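Local structure of uncharacterized protein POB3N (Chaetomium thermophilum var. thermophilum, 4KHB) at residues Cys24-Asn29 / Ile73-Phe78; Tyr61-Leu66 / Lys88-Trp93. The protein is the N-terminal, PH-domain part of a FACT histone chaperone subunit that probably helps reorganise nucleosomes during transcription, replication and repair. All coordinates share one frame; numbering follows the deposited sequence.

How the contacts relate
Both contacts line one hydrophobic core, that of the N-terminal PH domain, and their centres lie about 7 Å apart. Contact 1 joins the two sheets of the fold. Contact 2 packs helix 83-92 onto one of them. They share that sheet, because strands 61-66 and 72-78 are antiparallel neighbours. Probable backbone hydrogen bonds tie the strands: Val63 N lies 2.7 Å from Leu75 O, and Ile65 N lies 2.7 Å from Ile73 O. This sets Leu75 of contact 1 beside Val63 and Ile65 of contact 2. Beyond the core, the Trp93 ring packs on the backbone of strand 22-27, with its CZ3 3.3 Å from Phe26 O.

Contact 1 (Cys24-Asn29 / Ile73-Phe78)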
loop_
_atom_site.group_PDB
_atom_site.type_symbol
_atom_site.label_atom_id
_atom_site.label_comp_id
_atom_site.label_asym_id
_atom_site.label_seq_id
_atom_site.Cartn_x
_atom_site.Cartn_y
_atom_site.Cartn_z
ATOM N N CYS H 24 -7.536 18.703 10.612
ATOM C CA CYS H 24 -8.673 18.152 9.884
ATOM C C CYS H 24 -9.997 18.520 10.544
ATOM O O CYS H 24 -10.243 18.159 11.696
ATOM C CB CYS H 24 -8.546 16.630 9.788
ATOM S SG CYS H 24 -9.719 15.848 8.658
ATOM N N ARG H 25 -10.842 19.244 9.820
ATOM C CA ARG H 25 -12.133 19.683 10.345
ATOM C C ARG H 25 -13.305 19.087 9.589
ATOM O O ARG H 25 -13.362 19.156 8.361
ATOM C CB ARG H 25 -12.231 21.211 10.345
ATOM C CG ARG H 25 -11.505 21.837 11.522
ATOM C CD ARG H 25 -10.712 23.081 11.186
ATOM N NE ARG H 25 -10.773 24.041 12.286
ATOM C CZ ARG H 25 -9.972 25.093 12.414
ATOM N NH1 ARG H 25 -9.011 25.310 11.528
ATOM N NH2 ARG H 25 -10.110 25.910 13.447
ATOM N N PHE H 26 -14.210 18.451 10.331
ATOM C CA PHE H 26 -15.421 17.894 9.746
ATOM C C PHE H 26 -16.636 18.785 10.048
ATOM O O PHE H 26 -16.817 19.244 11.182
ATOM C CB PHE H 26 -15.645 16.472 10.255
ATOM C CG PHE H 26 -14.614 15.490 9.770
ATOM C CD1 PHE H 26 -14.770 14.850 8.550
ATOM C CD2 PHE H 26 -13.492 15.202 10.536
ATOM C CE1 PHE H 26 -13.826 13.943 8.097
ATOM C CE2 PHE H 26 -12.544 14.295 10.093
ATOM C CZ PHE H 26 -12.711 13.664 8.872
ATOM N N ALA H 27 -17.448 19.037 9.021
ATOM C CA ALA H 27 -18.702 19.782 9.157
ATOM C C ALA H 27 -19.792 19.088 8.357
ATOM O O ALA H 27 -19.514 18.155 7.605
ATOM C CB ALA H 27 -18.543 21.216 8.688
ATOM N N GLU H 28 -21.027 19.553 8.518
ATOM C CA GLU H 28 -22.168 19.012 7.782
ATOM C C GLU H 28 -22.012 19.040 6.258
ATOM O O GLU H 28 -22.499 18.144 5.568
ATOM C CB GLU H 28 -23.457 19.733 8.193
ATOM C CG GLU H 28 -24.421 18.867 8.997
ATOM C CD GLU H 28 -25.637 19.630 9.490
ATOM O OE1 GLU H 28 -25.745 20.837 9.193
ATOM O OE2 GLU H 28 -26.487 19.020 10.172
ATOM N N ASN H 29 -21.343 20.065 5.736
ATOM C CA ASN H 29 -21.254 20.240 4.286
ATOM C C ASN H 29 -20.015 19.608 3.643
ATOM O O ASN H 29 -19.862 19.648 2.420
ATOM C CB ASN H 29 -21.333 21.727 3.911
ATOM C CG ASN H 29 -20.176 22.535 4.463
ATOM O OD1 ASN H 29 -19.767 22.358 5.610
ATOM N ND2 ASN H 29 -19.641 23.433 3.645
ATOM N N ILE H 73 -9.358 9.643 -0.923
ATOM C CA ILE H 73 -8.707 10.629 -0.066
ATOM C C ILE H 73 -8.209 9.906 1.181
ATOM O O ILE H 73 -8.998 9.305 1.915
ATOM C CB ILE H 73 -9.676 11.756 0.343
ATOM C CG1 ILE H 73 -10.227 12.453 -0.902
ATOM C CG2 ILE H 73 -8.969 12.771 1.237
ATOM C CD1 ILE H 73 -9.154 13.107 -1.760
ATOM N N GLN H 74 -6.899 9.955 1.408
ATOM C CA GLN H 74 -6.296 9.261 2.538
ATOM C C GLN H 74 -5.911 10.200 3.677
ATOM O O GLN H 74 -5.086 11.101 3.507
ATOM C CB GLN H 74 -5.077 8.454 2.070
ATOM C CG GLN H 74 -5.429 7.213 1.259
ATOM C CD GLN H 74 -4.230 6.609 0.558
ATOM O OE1 GLN H 74 -4.054 6.769 -0.651
ATOM N NE2 GLN H 74 -3.387 5.921 1.318
ATOM N N LEU H 75 -6.529 9.981 4.835
ATOM C CA LEU H 75 -6.209 10.728 6.042
ATOM C C LEU H 75 -5.723 9.785 7.142
ATOM O O LEU H 75 -6.534 9.070 7.745
ATOM C CB LEU H 75 -7.451 11.481 6.527
ATOM C CG LEU H 75 -8.127 12.451 5.557
ATOM C CD1 LEU H 75 -9.556 12.727 5.993
ATOM C CD2 LEU H 75 -7.353 13.748 5.464
ATOM N N ASP H 76 -4.418 9.774 7.410
ATOM C CA ASP H 76 -3.895 8.946 8.498
ATOM C C ASP H 76 -3.237 9.805 9.580
ATOM O O ASP H 76 -2.878 10.960 9.340
ATOM C CB ASP H 76 -2.957 7.834 7.992
ATOM C CG ASP H 76 -1.710 8.365 7.310
ATOM O OD1 ASP H 76 -1.594 9.595 7.122
ATOM O OD2 ASP H 76 -0.836 7.543 6.959
ATOM N N GLY H 77 -3.079 9.227 10.768
ATOM C CA GLY H 77 -2.526 9.937 11.906
ATOM C C GLY H 77 -3.546 10.029 13.023
ATOM O O GLY H 77 -3.286 10.619 14.074
ATOM N N PHE H 78 -4.710 9.427 12.805
ATOM C CA PHE H 78 -5.737 9.382 13.836
ATOM C C PHE H 78 -5.316 8.433 14.949
ATOM O O PHE H 78 -4.514 7.520 14.733
ATOM C CB PHE H 78 -7.076 8.927 13.254
ATOM C CG PHE H 78 -7.697 9.910 12.305
ATOM C CD1 PHE H 78 -8.448 10.977 12.781
ATOM C CD2 PHE H 78 -7.560 9.747 10.934
ATOM C CE1 PHE H 78 -9.032 11.879 11.908
ATOM C CE2 PHE H 78 -8.143 10.643 10.052
ATOM C CZ PHE H 78 -8.880 11.711 10.540
#
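Leu75 CD1 reaches across to two neighbours on strand 22-27, Cys24 and Phe26. All three side chains are buried, and the contact is wholly apolar. CD1 lies 4.1 Å from Cys24 SG and 4.4 Å from Phe26 CZ. It meets the Phe26 ring obliquely. Cys24 has SG anti to its backbone N (chi1 -169°), which directs the sulfur into the core beside the ring; SG is 3.7 Å from Phe26 CZ. In Leu75, CD1 lies nearly anti to CA (chi2 160°), which carries this methyl toward Cys24 and Phe26. Phe78 approaches more loosely, with its CZ 4.5 Å from Phe26 CE2.

The two strands belong to different sheets, so this is sheet-to-sheet packing inside a PH fold, where two mostly antiparallel sheets pack face to face and a helix closes one end. Leu86 and Ile89 of that helix touch Phe26.

Backbone features shape the end of strand 72-78. Gly77 and Phe78 both face Tyr61, which makes a G1 beta bulge. Gly77 has a positive phi (117°), and a CB there would jam against the carbonyl O of Asp76. The Phe78 ring has its edge toward Leu75 O, which lies in the ring plane 3.2 Å from Phe78 CE2.

Gln74, next to Leu75 in the strand, takes no part in the apolar contact. Its NE2 hydrogen-bonds Glu62 OE2 and Met41 O of the neighbouring Spt16D chain.

Contact 2 (Tyr61-Leu66 / Lys88-Trp93); sequences YEVKIL and KIFKNW
Phe90, whose ring meets Val63 and Ile65 of the strand, sits in a helical turn held by the bond from Asn92 N to Lys88 O at 2.9 Å. Trp93 N also bonds Ile89 O. The three side chains that meet, Val63, Ile65 and Phe90, are buried and touch through carbon atoms alone.

The far end of the Phe90 ring does the touching. Its CZ lies 3.9 Å from Val63 CG1 and 3.9 Å from Ile65 CG1. Val63 comes head-on from the strand, and its CG1 meets the ring obliquely. Ile65 slants in and takes the ring edge. CG1 is near the ring plane, and CD1 is in it, 3.9 Å from CZ. CG1 of Ile65 stands anti to the carbonyl carbon (chi1 -63°), which brings this longer branch to the ring. With an alanine here instead of Phe90, Val63 CG1 and Ile65 CG1 would probably lose their helix-side partner, and a gap would open between helix and strand.

Phe90 also packs edge-to-face with the ring of Tyr94. Helix 83-92 packs against strand 61-66 and reaches Ala52 of strand 51-56 through Phe90, while Ile89 touches Glu8 and Phe10 of strand 8-11 in the other sheet.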
loop_
_atom_site.group_PDB
_atom_site.type_symbol
_atom_site.label_atom_id
_atom_site.label_comp_id
_atom_site.label_asym_id
_atom_site.label_seq_id
_atom_site.Cartn_x
_atom_site.Cartn_y
_atom_site.Cartn_z
ATOM N N TYR H 61 -3.714 5.463 12.535
ATOM C CA TYR H 61 -4.908 5.034 11.814
ATOM C C TYR H 61 -5.402 5.895 10.664
ATOM O O TYR H 61 -5.244 7.037 10.667
ATOM C CB TYR H 61 -6.062 4.861 12.753
ATOM C CG TYR H 61 -5.861 3.728 13.615
ATOM C CD1 TYR H 61 -5.049 3.836 14.696
ATOM C CD2 TYR H 61 -6.462 2.533 13.368
ATOM C CE1 TYR H 61 -4.823 2.822 15.459
ATOM C CE2 TYR H 61 -6.246 1.509 14.137
ATOM C CZ TYR H 61 -5.417 1.661 15.191
ATOM O OH TYR H 61 -5.156 0.649 16.013
ATOM N N GLU H 62 -5.998 5.280 9.682
ATOM C CA GLU H 62 -6.330 5.967 8.445
ATOM C C GLU H 62 -7.829 5.978 8.181
ATOM O O GLU H 62 -8.498 4.951 8.316
ATOM C CB GLU H 62 -5.603 5.293 7.275
ATOM C CG GLU H 62 -5.910 5.888 5.908
ATOM C CD GLU H 62 -5.407 5.022 4.770
ATOM O OE1 GLU H 62 -6.043 3.987 4.481
ATOM O OE2 GLU H 62 -4.376 5.379 4.165
ATOM N N VAL H 63 -8.351 7.141 7.802
ATOM C CA VAL H 63 -9.682 7.221 7.219
ATOM C C VAL H 63 -9.504 7.367 5.716
ATOM O O VAL H 63 -8.940 8.356 5.246
ATOM C CB VAL H 63 -10.480 8.421 7.756
ATOM C CG1 VAL H 63 -11.788 8.572 6.994
ATOM C CG2 VAL H 63 -10.749 8.258 9.239
ATOM N N LYS H 64 -9.967 6.373 4.966
ATOM C CA LYS H 64 -9.910 6.434 3.512
ATOM C C LYS H 64 -11.278 6.826 2.987
ATOM O O LYS H 64 -12.257 6.107 3.199
ATOM C CB LYS H 64 -9.480 5.084 2.930
ATOM C CG LYS H 64 -9.260 5.084 1.425
ATOM C CD LYS H 64 -9.303 3.668 0.871
ATOM C CE LYS H 64 -8.074 2.880 1.289
ATOM N NZ LYS H 64 -7.642 1.913 0.243
ATOM N N ILE H 65 -11.350 7.961 2.297
ATOM C CA ILE H 65 -12.628 8.437 1.782
ATOM C C ILE H 65 -12.786 8.124 0.302
ATOM O O ILE H 65 -11.935 8.477 -0.522
ATOM C CB ILE H 65 -12.822 9.951 2.022
ATOM C CG1 ILE H 65 -12.865 10.250 3.523
ATOM C CG2 ILE H 65 -14.118 10.432 1.390
ATOM C CD1 ILE H 65 -12.854 11.730 3.866
ATOM N N LEU H 66 -13.887 7.450 -0.015
ATOM C CA LEU H 66 -14.212 7.071 -1.379
ATOM C C LEU H 66 -15.196 8.080 -1.957
ATOM O O LEU H 66 -16.301 8.251 -1.436
ATOM C CB LEU H 66 -14.810 5.661 -1.387
ATOM C CG LEU H 66 -14.001 4.649 -0.570
ATOM C CD1 LEU H 66 -14.794 3.386 -0.278
ATOM C CD2 LEU H 66 -12.705 4.313 -1.285
ATOM N N LYS H 88 -19.652 8.500 14.028
ATOM C CA LYS H 88 -20.828 9.350 14.191
ATOM C C LYS H 88 -20.892 10.437 13.123
ATOM O O LYS H 88 -21.961 10.725 12.584
ATOM C CB LYS H 88 -20.853 9.994 15.579
ATOM C CG LYS H 88 -22.265 10.291 16.066
ATOM C CD LYS H 88 -22.296 10.838 17.483
ATOM C CE LYS H 88 -23.731 11.046 17.949
ATOM N NZ LYS H 88 -23.817 11.404 19.391
ATOM N N ILE H 89 -19.743 11.043 12.836
ATOM C CA ILE H 89 -19.638 12.067 11.802
ATOM C C ILE H 89 -20.114 11.561 10.443
ATOM O O ILE H 89 -20.983 12.167 9.817
ATOM C CB ILE H 89 -18.183 12.566 11.663
ATOM C CG1 ILE H 89 -17.749 13.336 12.909
ATOM C CG2 ILE H 89 -18.021 13.427 10.417
ATOM C CD1 ILE H 89 -16.264 13.618 12.945
ATOM N N PHE H 90 -19.542 10.449 9.994
ATOM C CA PHE H 90 -19.874 9.885 8.688
ATOM C C PHE H 90 -21.319 9.396 8.592
ATOM O O PHE H 90 -21.943 9.499 7.536
ATOM C CB PHE H 90 -18.886 8.778 8.302
ATOM C CG PHE H 90 -17.607 9.293 7.702
ATOM C CD1 PHE H 90 -16.533 9.641 8.511
ATOM C CD2 PHE H 90 -17.487 9.449 6.326
ATOM C CE1 PHE H 90 -15.358 10.122 7.958
ATOM C CE2 PHE H 90 -16.314 9.935 5.766
ATOM C CZ PHE H 90 -15.249 10.269 6.585
ATOM N N LYS H 91 -21.846 8.857 9.687
ATOM C CA LYS H 91 -23.219 8.361 9.690
ATOM C C LYS H 91 -24.239 9.499 9.733
ATOM O O LYS H 91 -25.158 9.548 8.914
ATOM C CB LYS H 91 -23.454 7.392 10.854
ATOM C CG LYS H 91 -24.873 6.827 10.903
ATOM C CD LYS H 91 -25.056 5.824 12.033
ATOM C CE LYS H 91 -25.116 6.509 13.387
ATOM N NZ LYS H 91 -23.846 6.336 14.142
ATOM N N ASN H 92 -24.073 10.414 10.684
ATOM C CA ASN H 92 -25.033 11.499 10.879
ATOM C C ASN H 92 -24.990 12.580 9.797
ATOM O O ASN H 92 -26.023 13.141 9.435
ATOM C CB ASN H 92 -24.863 12.142 12.260
ATOM C CG ASN H 92 -25.196 11.195 13.398
ATOM O OD1 ASN H 92 -25.793 10.138 13.193
ATOM N ND2 ASN H 92 -24.827 11.584 14.611
ATOM N N TRP H 93 -23.794 12.874 9.291
ATOM C CA TRP H 93 -23.616 13.927 8.293
ATOM C C TRP H 93 -23.523 13.423 6.852
ATOM O O TRP H 93 -24.072 14.041 5.937
ATOM C CB TRP H 93 -22.377 14.768 8.624
ATOM C CG TRP H 93 -22.545 15.650 9.832
ATOM C CD1 TRP H 93 -23.713 15.944 10.472
ATOM C CD2 TRP H 93 -21.511 16.346 10.545
ATOM N NE1 TRP H 93 -23.472 16.784 11.535
ATOM C CE2 TRP H 93 -22.128 17.045 11.602
ATOM C CE3 TRP H 93 -20.124 16.445 10.393
ATOM C CZ2 TRP H 93 -21.405 17.832 12.503
ATOM C CZ3 TRP H 93 -19.409 17.225 11.291
ATOM C CH2 TRP H 93 -20.052 17.909 12.328
#